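Local coordinates for protein AT-less polyketide synthase (Streptomyces platensis subsp. rosaceus, PDB 4TKT) that probably extends a growing polyketide chain by decarboxylative condensation, acting as a ketosynthase domain of the isomigrastatin assembly line, at residues A[15-20]-A[98-103]; A[119-124]-A[128-133]; A[147-150]-A[155-158]; A[232-237]-A[243-248]; A[464-469]-A[473-478]. All blocks are in the same frame, centred on the assembly; numbering follows the deposited sequence.

Contact 1: residues A[15-20]-A[98-103]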
# COMPACT_ATOMS: atom_id res chain seq x y z
N ALA A 15 0.83 -1.54 3.34
CA ALA A 15 2.07 -0.85 3.02
C ALA A 15 1.85 0.05 1.82
O ALA A 15 1.04 -0.26 0.95
CB ALA A 15 3.18 -1.84 2.75
N GLY A 16 2.57 1.17 1.78
CA GLY A 16 2.40 2.13 0.71
C GLY A 16 3.65 2.94 0.46
O GLY A 16 4.32 3.38 1.39
N ARG A 17 3.97 3.14 -0.82
CA ARG A 17 5.11 3.95 -1.22
C ARG A 17 4.68 4.88 -2.34
O ARG A 17 4.52 4.47 -3.49
CB ARG A 17 6.27 3.06 -1.67
CG ARG A 17 7.54 3.80 -2.01
CD ARG A 17 8.66 2.82 -2.33
NE ARG A 17 9.85 3.49 -2.84
CZ ARG A 17 10.96 2.86 -3.20
NH1 ARG A 17 11.03 1.54 -3.09
NH2 ARG A 17 12.00 3.54 -3.65
N TYR A 18 4.49 6.15 -1.99
CA TYR A 18 3.83 7.11 -2.87
C TYR A 18 4.71 8.35 -3.04
O TYR A 18 5.65 8.54 -2.28
CB TYR A 18 2.45 7.45 -2.29
CG TYR A 18 1.58 6.22 -2.17
CD1 TYR A 18 1.48 5.32 -3.22
CD2 TYR A 18 0.90 5.93 -0.99
CE1 TYR A 18 0.70 4.18 -3.12
CE2 TYR A 18 0.12 4.79 -0.88
CZ TYR A 18 0.03 3.92 -1.95
OH TYR A 18 -0.73 2.77 -1.87
N PRO A 19 4.42 9.18 -4.07
CA PRO A 19 5.25 10.37 -4.32
C PRO A 19 5.40 11.26 -3.10
O PRO A 19 4.40 11.72 -2.54
CB PRO A 19 4.49 11.09 -5.43
CG PRO A 19 3.78 10.01 -6.15
CD PRO A 19 3.36 9.04 -5.08
N GLY A 20 6.64 11.51 -2.69
CA GLY A 20 6.91 12.32 -1.52
C GLY A 20 6.62 11.61 -0.22
O GLY A 20 6.63 12.22 0.85
N PHE A 98 7.35 -4.29 -5.71
CA PHE A 98 6.17 -4.97 -5.18
C PHE A 98 6.58 -6.07 -4.22
O PHE A 98 5.90 -6.33 -3.23
CB PHE A 98 5.30 -5.53 -6.31
CG PHE A 98 3.92 -5.92 -5.86
CD1 PHE A 98 3.04 -4.95 -5.38
CD2 PHE A 98 3.49 -7.23 -5.93
CE1 PHE A 98 1.77 -5.30 -4.96
CE2 PHE A 98 2.22 -7.58 -5.52
CZ PHE A 98 1.35 -6.62 -5.03
N LEU A 99 7.71 -6.71 -4.50
CA LEU A 99 8.30 -7.67 -3.58
C LEU A 99 8.52 -7.03 -2.21
O LEU A 99 8.12 -7.57 -1.19
CB LEU A 99 9.61 -8.23 -4.12
CG LEU A 99 9.55 -9.55 -4.88
CD1 LEU A 99 10.91 -9.91 -5.45
CD2 LEU A 99 9.04 -10.66 -3.96
N GLN A 100 9.17 -5.86 -2.22
CA GLN A 100 9.47 -5.15 -0.98
C GLN A 100 8.19 -4.66 -0.31
O GLN A 100 8.08 -4.67 0.92
CB GLN A 100 10.42 -3.98 -1.26
CG GLN A 100 11.80 -4.44 -1.72
CD GLN A 100 12.78 -3.29 -1.92
OE1 GLN A 100 12.38 -2.14 -2.06
NE2 GLN A 100 14.07 -3.61 -1.93
N CYS A 101 7.23 -4.24 -1.12
CA CYS A 101 5.92 -3.84 -0.63
C CYS A 101 5.19 -5.00 0.05
O CYS A 101 4.58 -4.83 1.10
CB CYS A 101 5.07 -3.30 -1.78
SG CYS A 101 3.41 -2.79 -1.31
N ALA A 102 5.27 -6.18 -0.56
CA ALA A 102 4.64 -7.37 -0.01
C ALA A 102 5.17 -7.71 1.37
O ALA A 102 4.41 -8.00 2.29
CB ALA A 102 4.84 -8.55 -0.95
N HIS A 103 6.49 -7.67 1.52
CA HIS A 103 7.11 -7.98 2.80
C HIS A 103 6.73 -6.97 3.87
O HIS A 103 6.35 -7.35 4.98
CB HIS A 103 8.64 -8.04 2.67
CG HIS A 103 9.33 -8.43 3.93
ND1 HIS A 103 9.30 -9.72 4.43
CD2 HIS A 103 10.05 -7.70 4.82
CE1 HIS A 103 9.98 -9.77 5.56
NE2 HIS A 103 10.45 -8.56 5.82
O HOH W 1 13.51 0.38 -3.42
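A15 and R17, on the end of strand 9-17, meet C101 and Q100 of helix 93-109, an example of the helix-on-sheet layering from which the thiolase fold of ketosynthases is built. Van der Waals contact is made at A15. Its methyl group points at the helix, with A15 CB 3.7 Å from C101 O and 4.2 Å from C101 SG. That small side chain lets strand and helix come near, and the CA atoms of A15 and C101 stand 6.1 Å apart. C101 O accepts hydrogen bonds from the hydroxyls of T104 and T105 in its own helix. Polar contact is indirect and is carried by R17, whose CG lies anti to the backbone N (chi1 -175°) and whose chain runs extended to NE, carrying the guanidinium toward the end of Q100. The guanidinium and the amide of Q100 are nearly parallel, their planes 18° apart, yet R17 NH1 and Q100 OE1 stay 4.1 Å from each other. The other terminal nitrogen, NH2, makes weak hydrogen bonds to the carbonyls of D71 and G72. A water closes the gap at the guanidinium edge, accepting from R17 NH1 at 2.8 Å and donating to Q100 OE1 at 3.1 Å.

Contact 2: residues A[119-124]-A[128-133]. With SO4 (sulfate ion), chain C.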
# COMPACT_ATOMS: atom_id res chain seq x y z
N ALA A 119 -1.96 -19.55 9.78
CA ALA A 119 -3.23 -18.91 10.12
C ALA A 119 -4.23 -19.02 8.97
O ALA A 119 -5.43 -19.19 9.20
CB ALA A 119 -3.00 -17.44 10.48
N ALA A 120 -3.72 -18.93 7.75
CA ALA A 120 -4.57 -18.99 6.56
C ALA A 120 -5.06 -20.41 6.30
O ALA A 120 -6.24 -20.63 6.01
CB ALA A 120 -3.81 -18.46 5.35
N ARG A 121 -4.15 -21.37 6.40
CA ARG A 121 -4.44 -22.78 6.13
C ARG A 121 -5.54 -23.34 7.03
O ARG A 121 -6.31 -24.22 6.62
CB ARG A 121 -3.16 -23.60 6.28
CG ARG A 121 -3.34 -25.10 6.12
CD ARG A 121 -1.99 -25.81 6.04
NE ARG A 121 -1.10 -25.43 7.14
CZ ARG A 121 -0.04 -24.64 7.00
NH1 ARG A 121 0.27 -24.13 5.82
NH2 ARG A 121 0.72 -24.36 8.05
N ALA A 122 -5.63 -22.82 8.25
CA ALA A 122 -6.58 -23.33 9.23
C ALA A 122 -8.02 -22.90 8.94
O ALA A 122 -8.96 -23.43 9.53
CB ALA A 122 -6.18 -22.87 10.63
N ARG A 123 -8.19 -21.96 8.02
CA ARG A 123 -9.51 -21.39 7.77
C ARG A 123 -10.15 -21.89 6.48
O ARG A 123 -11.31 -21.57 6.20
CB ARG A 123 -9.41 -19.86 7.75
CG ARG A 123 -8.88 -19.26 9.04
CD ARG A 123 -9.69 -19.74 10.23
NE ARG A 123 -9.42 -18.94 11.43
CZ ARG A 123 -9.98 -19.16 12.61
NH1 ARG A 123 -10.84 -20.16 12.76
NH2 ARG A 123 -9.68 -18.38 13.64
N VAL A 124 -9.41 -22.67 5.71
CA VAL A 124 -9.91 -23.17 4.43
C VAL A 124 -9.78 -24.69 4.32
O VAL A 124 -9.19 -25.34 5.19
CB VAL A 124 -9.18 -22.52 3.25
CG1 VAL A 124 -9.45 -21.03 3.21
CG2 VAL A 124 -7.68 -22.79 3.33
N ALA A 128 -7.29 -26.27 -0.56
CA ALA A 128 -7.41 -24.85 -0.83
C ALA A 128 -6.10 -24.14 -0.52
O ALA A 128 -5.34 -24.58 0.35
CB ALA A 128 -8.54 -24.25 -0.02
N GLY A 129 -5.83 -23.05 -1.22
CA GLY A 129 -4.59 -22.31 -1.02
C GLY A 129 -4.58 -21.58 0.31
O GLY A 129 -5.62 -21.37 0.92
N ASP A 130 -3.39 -21.20 0.76
CA ASP A 130 -3.26 -20.45 2.00
C ASP A 130 -3.27 -18.95 1.74
O ASP A 130 -4.20 -18.24 2.15
CB ASP A 130 -1.99 -20.87 2.76
CG ASP A 130 -0.78 -21.01 1.85
OD1 ASP A 130 -0.68 -20.27 0.85
OD2 ASP A 130 0.09 -21.87 2.14
N ILE A 131 -2.25 -18.46 1.04
CA ILE A 131 -2.11 -17.04 0.73
C ILE A 131 -2.31 -16.77 -0.76
O ILE A 131 -1.64 -17.36 -1.60
CB ILE A 131 -0.72 -16.51 1.13
CG1 ILE A 131 -0.38 -16.89 2.57
CG2 ILE A 131 -0.64 -15.01 0.92
CD1 ILE A 131 1.02 -16.49 2.97
N GLY A 132 -3.23 -15.86 -1.07
CA GLY A 132 -3.45 -15.46 -2.45
C GLY A 132 -2.80 -14.12 -2.76
O GLY A 132 -2.69 -13.26 -1.89
N VAL A 133 -2.36 -13.95 -4.01
CA VAL A 133 -1.71 -12.71 -4.41
C VAL A 133 -2.38 -12.12 -5.65
O VAL A 133 -2.40 -12.74 -6.71
CB VAL A 133 -0.21 -12.91 -4.69
CG1 VAL A 133 0.46 -11.59 -4.99
CG2 VAL A 133 0.46 -13.58 -3.49
S SO4 C . 4.63 -24.26 6.54
O1 SO4 C . 4.78 -25.69 6.80
O2 SO4 C . 5.95 -23.67 6.35
O3 SO4 C . 3.97 -23.62 7.68
O4 SO4 C . 3.82 -24.08 5.34
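A120, R121 and V124 meet A128, G129 and D130 where helix 113-121 gives way to strand 129-136, a tight alpha-to-beta connection that feeds a strand into the large mixed sheet of the ketosynthase. A type I turn from R121 to V124 reverses the chain, and the CA atoms of R121 and D130 come within 4.9 Å. On the inner side, the methyl of A120 points at the incoming chain, with A120 CB 3.2 Å from D130 O and 4.0 Å from D130 CB. Nearer the surface V124 faces A128, CB to CB at 3.8 Å. One branch of the valine, CG2, sits between its own backbone N and carbonyl carbon (chi1 -64° for CG1), and from there V124 CG2 reaches to 3.5 Å from G129 O. The polar ends are more loosely associated. R121 runs extended until it bends at chi3, bringing its guanidinium edge toward two anions: R121 NH1 stops 4.3 Å from D130 OD2, too far for a salt bridge, while R121 NH2 gives a weak hydrogen bond of 3.4 Å to O3 of a sulfate that R117 also binds. D130 OD1 is engaged elsewhere, by the backbone N of S176. The sulfate, probably from the crystallisation liquor, is consistent with a small basic patch formed by R121 and R117, whose positive charge the nearby D130 carboxylate is likely to offset only in part.

Contact 3: residues A[147-150]-A[155-158]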
# COMPACT_ATOMS: atom_id res chain seq x y z
N ALA A 147 15.05 -3.52 -25.97
CA ALA A 147 14.87 -3.48 -27.42
C ALA A 147 15.65 -2.32 -28.04
O ALA A 147 16.23 -2.46 -29.11
CB ALA A 147 13.39 -3.37 -27.76
N GLU A 148 15.64 -1.19 -27.35
CA GLU A 148 16.37 -0.01 -27.81
C GLU A 148 17.86 -0.27 -27.81
O GLU A 148 18.60 0.26 -28.64
CB GLU A 148 16.04 1.21 -26.95
CG GLU A 148 14.61 1.69 -27.08
CD GLU A 148 14.26 2.79 -26.09
OE1 GLU A 148 15.05 3.03 -25.15
OE2 GLU A 148 13.20 3.42 -26.25
N TYR A 149 18.30 -1.09 -26.87
CA TYR A 149 19.71 -1.46 -26.78
C TYR A 149 20.07 -2.46 -27.87
O TYR A 149 21.10 -2.33 -28.53
CB TYR A 149 20.02 -2.04 -25.40
CG TYR A 149 21.49 -2.04 -25.05
CD1 TYR A 149 22.35 -3.00 -25.57
CD2 TYR A 149 22.02 -1.08 -24.21
CE1 TYR A 149 23.69 -3.00 -25.26
CE2 TYR A 149 23.36 -1.07 -23.89
CZ TYR A 149 24.19 -2.03 -24.42
OH TYR A 149 25.53 -2.02 -24.11
N SER A 150 19.21 -3.45 -28.06
CA SER A 150 19.49 -4.57 -28.95
C SER A 150 19.60 -4.18 -30.42
O SER A 150 20.32 -4.82 -31.19
CB SER A 150 18.42 -5.65 -28.79
OG SER A 150 18.39 -6.14 -27.46
N PRO A 155 22.21 -7.89 -28.54
CA PRO A 155 20.88 -8.23 -28.03
C PRO A 155 20.88 -8.58 -26.54
O PRO A 155 21.59 -9.48 -26.11
CB PRO A 155 20.49 -9.44 -28.88
CG PRO A 155 21.22 -9.24 -30.16
CD PRO A 155 22.53 -8.63 -29.78
N VAL A 156 20.07 -7.85 -25.77
CA VAL A 156 19.94 -8.09 -24.34
C VAL A 156 18.50 -8.47 -24.01
O VAL A 156 17.56 -7.93 -24.59
CB VAL A 156 20.39 -6.86 -23.51
CG1 VAL A 156 19.59 -5.63 -23.91
CG2 VAL A 156 20.28 -7.14 -22.02
N VAL A 157 18.33 -9.40 -23.08
CA VAL A 157 17.01 -9.89 -22.72
C VAL A 157 16.44 -9.15 -21.51
O VAL A 157 16.96 -9.27 -20.40
CB VAL A 157 17.04 -11.40 -22.41
CG1 VAL A 157 15.65 -11.90 -22.04
CG2 VAL A 157 17.59 -12.17 -23.60
N VAL A 158 15.38 -8.39 -21.73
CA VAL A 158 14.66 -7.75 -20.63
C VAL A 158 13.19 -8.16 -20.68
O VAL A 158 12.42 -7.64 -21.50
CB VAL A 158 14.77 -6.21 -20.67
CG1 VAL A 158 14.03 -5.60 -19.50
CG2 VAL A 158 16.23 -5.78 -20.67
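S150 and P155 bring their CA atoms to 4.0 Å as the chain leaves helix 142-151 and folds back beside its last turn. The returning residues 155-158 have neither helical nor strand pairing and run extended past the helix. Facing them, S150 OG accepts a hydrogen bond from V156 N, 2.9 Å long and fairly straight at 160°. The same oxygen lies 3.3 Å from P155 CA, and S150 CB rests 3.6 Å from that carbon. With OG anti to its own carbonyl carbon and beside the backbone N (chi1 -61°), the hydroxyl is also placed to bond back to G146 O, one helical turn earlier. One oxygen thus ties the helix end to the loop leading to helix 163-173, in the N-terminal half of the ketosynthase. Replacing S150 by an alanine would remove this link, and V156 N-H would probably be left without its mate while the loop became less firmly held. Next to it, V156 CG1 lies 3.9 Å from Y149 CB, the two side chains crossing at about a right angle. The Y149 hydroxyl bonds to P619 O and to E154, and L618 of the same C-terminal tail touches both Y149 and V156.

Contact 4: residues A[232-237]-A[243-248]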
# COMPACT_ATOMS: atom_id res chain seq x y z
N SER A 232 -2.30 17.20 -18.75
CA SER A 232 -2.69 18.56 -18.39
C SER A 232 -1.54 19.54 -18.66
O SER A 232 -0.37 19.18 -18.53
CB SER A 232 -3.12 18.64 -16.92
OG SER A 232 -2.13 18.11 -16.06
N SER A 233 -1.89 20.77 -19.01
CA SER A 233 -0.89 21.76 -19.40
C SER A 233 -0.01 22.22 -18.24
O SER A 233 1.06 22.79 -18.47
CB SER A 233 -1.59 22.98 -20.01
OG SER A 233 -2.33 22.60 -21.15
N ASP A 234 -0.45 21.98 -17.01
CA ASP A 234 0.26 22.46 -15.83
C ASP A 234 0.78 21.32 -14.96
O ASP A 234 1.28 21.56 -13.86
CB ASP A 234 -0.66 23.37 -15.00
CG ASP A 234 -1.86 22.63 -14.45
OD1 ASP A 234 -2.22 21.57 -15.00
OD2 ASP A 234 -2.45 23.12 -13.46
N GLY A 235 0.67 20.10 -15.45
CA GLY A 235 1.17 18.93 -14.74
C GLY A 235 0.51 18.70 -13.40
O GLY A 235 1.14 18.23 -12.46
N ARG A 236 -0.78 19.02 -13.32
CA ARG A 236 -1.53 18.84 -12.09
C ARG A 236 -2.85 18.13 -12.36
O ARG A 236 -3.42 18.26 -13.45
CB ARG A 236 -1.79 20.18 -11.41
CG ARG A 236 -0.54 20.90 -10.93
CD ARG A 236 0.22 20.06 -9.92
NE ARG A 236 1.29 20.80 -9.26
CZ ARG A 236 2.48 21.05 -9.80
NH1 ARG A 236 2.76 20.64 -11.02
NH2 ARG A 236 3.39 21.73 -9.11
N CYS A 237 -3.33 17.38 -11.38
CA CYS A 237 -4.68 16.86 -11.42
C CYS A 237 -5.59 17.78 -10.61
O CYS A 237 -5.74 17.60 -9.40
CB CYS A 237 -4.75 15.43 -10.88
SG CYS A 237 -4.11 14.17 -12.00
N GLY A 243 -10.29 24.75 -14.85
CA GLY A 243 -9.11 24.79 -15.69
C GLY A 243 -8.38 23.47 -15.83
O GLY A 243 -7.28 23.42 -16.38
N GLY A 244 -8.97 22.40 -15.31
CA GLY A 244 -8.38 21.08 -15.44
C GLY A 244 -8.51 20.57 -16.87
O GLY A 244 -9.62 20.36 -17.36
N ASP A 245 -7.38 20.38 -17.54
CA ASP A 245 -7.39 19.98 -18.94
C ASP A 245 -6.57 18.72 -19.18
O ASP A 245 -5.91 18.58 -20.22
CB ASP A 245 -6.88 21.12 -19.83
CG ASP A 245 -5.46 21.53 -19.49
OD1 ASP A 245 -4.95 21.13 -18.42
OD2 ASP A 245 -4.85 22.26 -20.30
N GLY A 246 -6.62 17.80 -18.23
CA GLY A 246 -5.88 16.55 -18.33
C GLY A 246 -5.38 16.09 -16.98
O GLY A 246 -5.80 16.61 -15.94
N TYR A 247 -4.48 15.12 -16.98
CA TYR A 247 -3.91 14.63 -15.73
C TYR A 247 -2.39 14.65 -15.77
O TYR A 247 -1.79 14.96 -16.80
CB TYR A 247 -4.42 13.22 -15.43
CG TYR A 247 -3.96 12.14 -16.39
CD1 TYR A 247 -2.74 11.49 -16.23
CD2 TYR A 247 -4.77 11.74 -17.45
CE1 TYR A 247 -2.33 10.50 -17.10
CE2 TYR A 247 -4.36 10.75 -18.33
CZ TYR A 247 -3.14 10.13 -18.14
OH TYR A 247 -2.73 9.15 -19.01
N VAL A 248 -1.78 14.33 -14.63
CA VAL A 248 -0.34 14.17 -14.54
C VAL A 248 -0.05 12.78 -13.97
O VAL A 248 -0.60 12.40 -12.93
CB VAL A 248 0.32 15.27 -13.68
CG1 VAL A 248 -0.30 15.33 -12.29
CG2 VAL A 248 1.82 15.06 -13.59
O HOH W 2 0.60 16.54 -17.19
O HOH W 3 -6.19 18.76 -14.16
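S232 meets G246 and its neighbours inside one loop. Its CB lies 3.4 Å from G246 C and equally near D245 OD1. OG sits between the backbone N and carbonyl carbon of its own residue (chi1 54°). From there S232 OG comes to 3.3 Å from Y247 O and donates to R236 O at 2.9 Å, approaching from above the carbonyl plane. S232 N also bonds to Y247 O, at 3.0 Å. G246 has no side chain, and a CB there would collide with S232 N. The carboxylate of D245 is gripped by S233 twice, both times on the syn side: S233 N reaches D245 OD1 at 3.1 Å and S233 OG gives its proton to D245 OD2 at 2.7 Å. R56 adds a salt bridge to D245 OD2, probably offsetting part of the charge D245 shares with nearby D234. V248 N gives a hydrogen bond to C237 SG, 3.5 Å long and nearly straight at 167°. A water donates to S232 O and Y247 O. The type I turn from S232 to G235, held by backbone and side-chain bonds together, belongs to the irregular loop joining helix 220-227 to strand 252-260 in this thiolase-fold ketosynthase.

Contact 5: residues A[464-469]-A[473-478]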
# COMPACT_ATOMS: atom_id res chain seq x y z
N LEU A 464 15.09 -8.81 17.74
CA LEU A 464 15.35 -8.13 16.48
C LEU A 464 16.34 -8.92 15.62
O LEU A 464 17.38 -9.36 16.12
CB LEU A 464 15.89 -6.72 16.75
CG LEU A 464 15.40 -5.56 15.89
CD1 LEU A 464 13.88 -5.47 15.95
CD2 LEU A 464 16.03 -4.26 16.37
N SER A 465 16.04 -9.09 14.34
CA SER A 465 16.95 -9.80 13.45
C SER A 465 16.97 -9.22 12.03
O SER A 465 16.01 -8.60 11.59
CB SER A 465 16.60 -11.29 13.39
OG SER A 465 15.24 -11.49 13.02
N ALA A 466 18.08 -9.44 11.33
CA ALA A 466 18.22 -8.96 9.96
C ALA A 466 19.23 -9.81 9.19
O ALA A 466 19.79 -10.77 9.74
CB ALA A 466 18.64 -7.50 9.94
N PHE A 467 19.48 -9.46 7.94
CA PHE A 467 20.30 -10.26 7.04
C PHE A 467 21.76 -10.30 7.48
O PHE A 467 22.39 -11.36 7.48
CB PHE A 467 20.20 -9.73 5.61
CG PHE A 467 20.66 -10.71 4.57
CD1 PHE A 467 19.80 -11.68 4.07
CD2 PHE A 467 21.96 -10.66 4.07
CE1 PHE A 467 20.22 -12.58 3.11
CE2 PHE A 467 22.39 -11.56 3.11
CZ PHE A 467 21.51 -12.52 2.63
N ASP A 468 22.31 -9.14 7.83
CA ASP A 468 23.68 -9.06 8.34
C ASP A 468 23.76 -8.10 9.52
O ASP A 468 22.75 -7.56 9.96
CB ASP A 468 24.66 -8.65 7.23
CG ASP A 468 24.24 -7.37 6.52
OD1 ASP A 468 23.68 -6.46 7.17
OD2 ASP A 468 24.47 -7.28 5.29
N GLU A 469 24.98 -7.88 10.01
CA GLU A 469 25.19 -7.04 11.18
C GLU A 469 24.78 -5.59 10.93
O GLU A 469 24.17 -4.96 11.79
CB GLU A 469 26.65 -7.10 11.63
CG GLU A 469 26.99 -6.13 12.75
CD GLU A 469 28.38 -6.34 13.30
OE1 GLU A 469 29.01 -7.37 12.97
OE2 GLU A 469 28.86 -5.48 14.07
N ARG A 473 21.87 -3.42 13.04
CA ARG A 473 22.09 -2.18 13.78
C ARG A 473 21.23 -1.06 13.19
O ARG A 473 20.83 -0.14 13.90
CB ARG A 473 23.57 -1.79 13.76
CG ARG A 473 24.47 -2.85 14.37
CD ARG A 473 25.85 -2.29 14.67
NE ARG A 473 26.73 -3.32 15.23
CZ ARG A 473 26.76 -3.65 16.52
NH1 ARG A 473 25.96 -3.05 17.38
NH2 ARG A 473 27.59 -4.60 16.94
N GLU A 474 20.96 -1.15 11.90
CA GLU A 474 20.06 -0.22 11.23
C GLU A 474 18.63 -0.37 11.78
O GLU A 474 17.97 0.63 12.07
CB GLU A 474 20.08 -0.46 9.72
CG GLU A 474 19.22 0.50 8.91
CD GLU A 474 19.90 1.83 8.63
OE1 GLU A 474 20.98 2.08 9.20
OE2 GLU A 474 19.35 2.61 7.82
N SER A 475 18.17 -1.61 11.92
CA SER A 475 16.85 -1.89 12.48
C SER A 475 16.72 -1.35 13.90
O SER A 475 15.68 -0.80 14.27
CB SER A 475 16.56 -3.39 12.48
OG SER A 475 16.47 -3.90 11.17
N ALA A 476 17.78 -1.50 14.68
CA ALA A 476 17.79 -1.04 16.06
C ALA A 476 17.62 0.48 16.11
O ALA A 476 16.91 1.01 16.96
CB ALA A 476 19.07 -1.46 16.77
N GLY A 477 18.28 1.16 15.18
CA GLY A 477 18.18 2.61 15.10
C GLY A 477 16.79 3.08 14.73
O GLY A 477 16.27 4.02 15.32
N ARG A 478 16.19 2.43 13.74
CA ARG A 478 14.88 2.84 13.25
C ARG A 478 13.79 2.52 14.27
O ARG A 478 12.81 3.26 14.38
CB ARG A 478 14.57 2.18 11.90
CG ARG A 478 15.64 2.43 10.84
CD ARG A 478 15.05 2.69 9.45
NE ARG A 478 14.46 1.49 8.85
CZ ARG A 478 13.18 1.38 8.50
NH1 ARG A 478 12.35 2.40 8.70
NH2 ARG A 478 12.73 0.26 7.96
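E469 and R473 lie side by side and point the same way, one helical turn apart on helix 469-482, which follows strand 460-466 as a beta-alpha unit of the RhiE-like linker domain. E469 has CG anti to the backbone N (chi1 173°) and extends straight from there, so its carboxylate runs out level with the arginine. The two flat groups are steeply inclined, their planes 61° apart. A single oxygen serves both nitrogens of the side-on grip: R473 NE comes to E469 OE2 at 3.2 Å on the anti lone pair, and R473 NH2 to the same atom at 3.3 Å from above the carboxylate plane. Seen from the arginine, OE2 lies in the guanidinium plane at its edge. The same two residues are also joined by the helical backbone bond of 3.0 Å from R473 N to E469 O. The third nitrogen, NH1, bonds to C528 O, and the group makes a cation-pi contact with F540, so the guanidinium is fixed from several directions. A leucine in place of R473 would probably leave the E469 carboxylate without its charged mate and C528 O without its donor. Just before the helix, D468 is its N-cap, its OD1 taking the backbone N of R471. The strand meets the helix at 135° between their short axes, through L464. There L464 CD2 approaches the side of the helix, 4.0 Å from S475 CB, 4.2 Å from A476 CB and 3.7 Å from A476 N.

In the fold
Along the chain the five contacts follow one another in series, none enclosing the next. Contacts 1 to 4 all fall in the N-terminal part of the ketosynthase; contact 5 alone belongs to the linker domain and its separate three-stranded sheet. Contacts 1 and 2 share the large mixed sheet, through strands 9-17 and 129-136, and use the consecutive helices 93-109 and 113-121; their centres are 23 Å apart. Contact 1 is the most central, its centre about 6 Å from the chain's centre, whereas that of contact 3 lies about 32 Å out from the same point. Contact 4 stands on the opposite side from contacts 2 and 5, centres about 44 and 43 Å apart. Contact 1 joins parts 78 residues apart, while the others close spans of 3 to 5 residues.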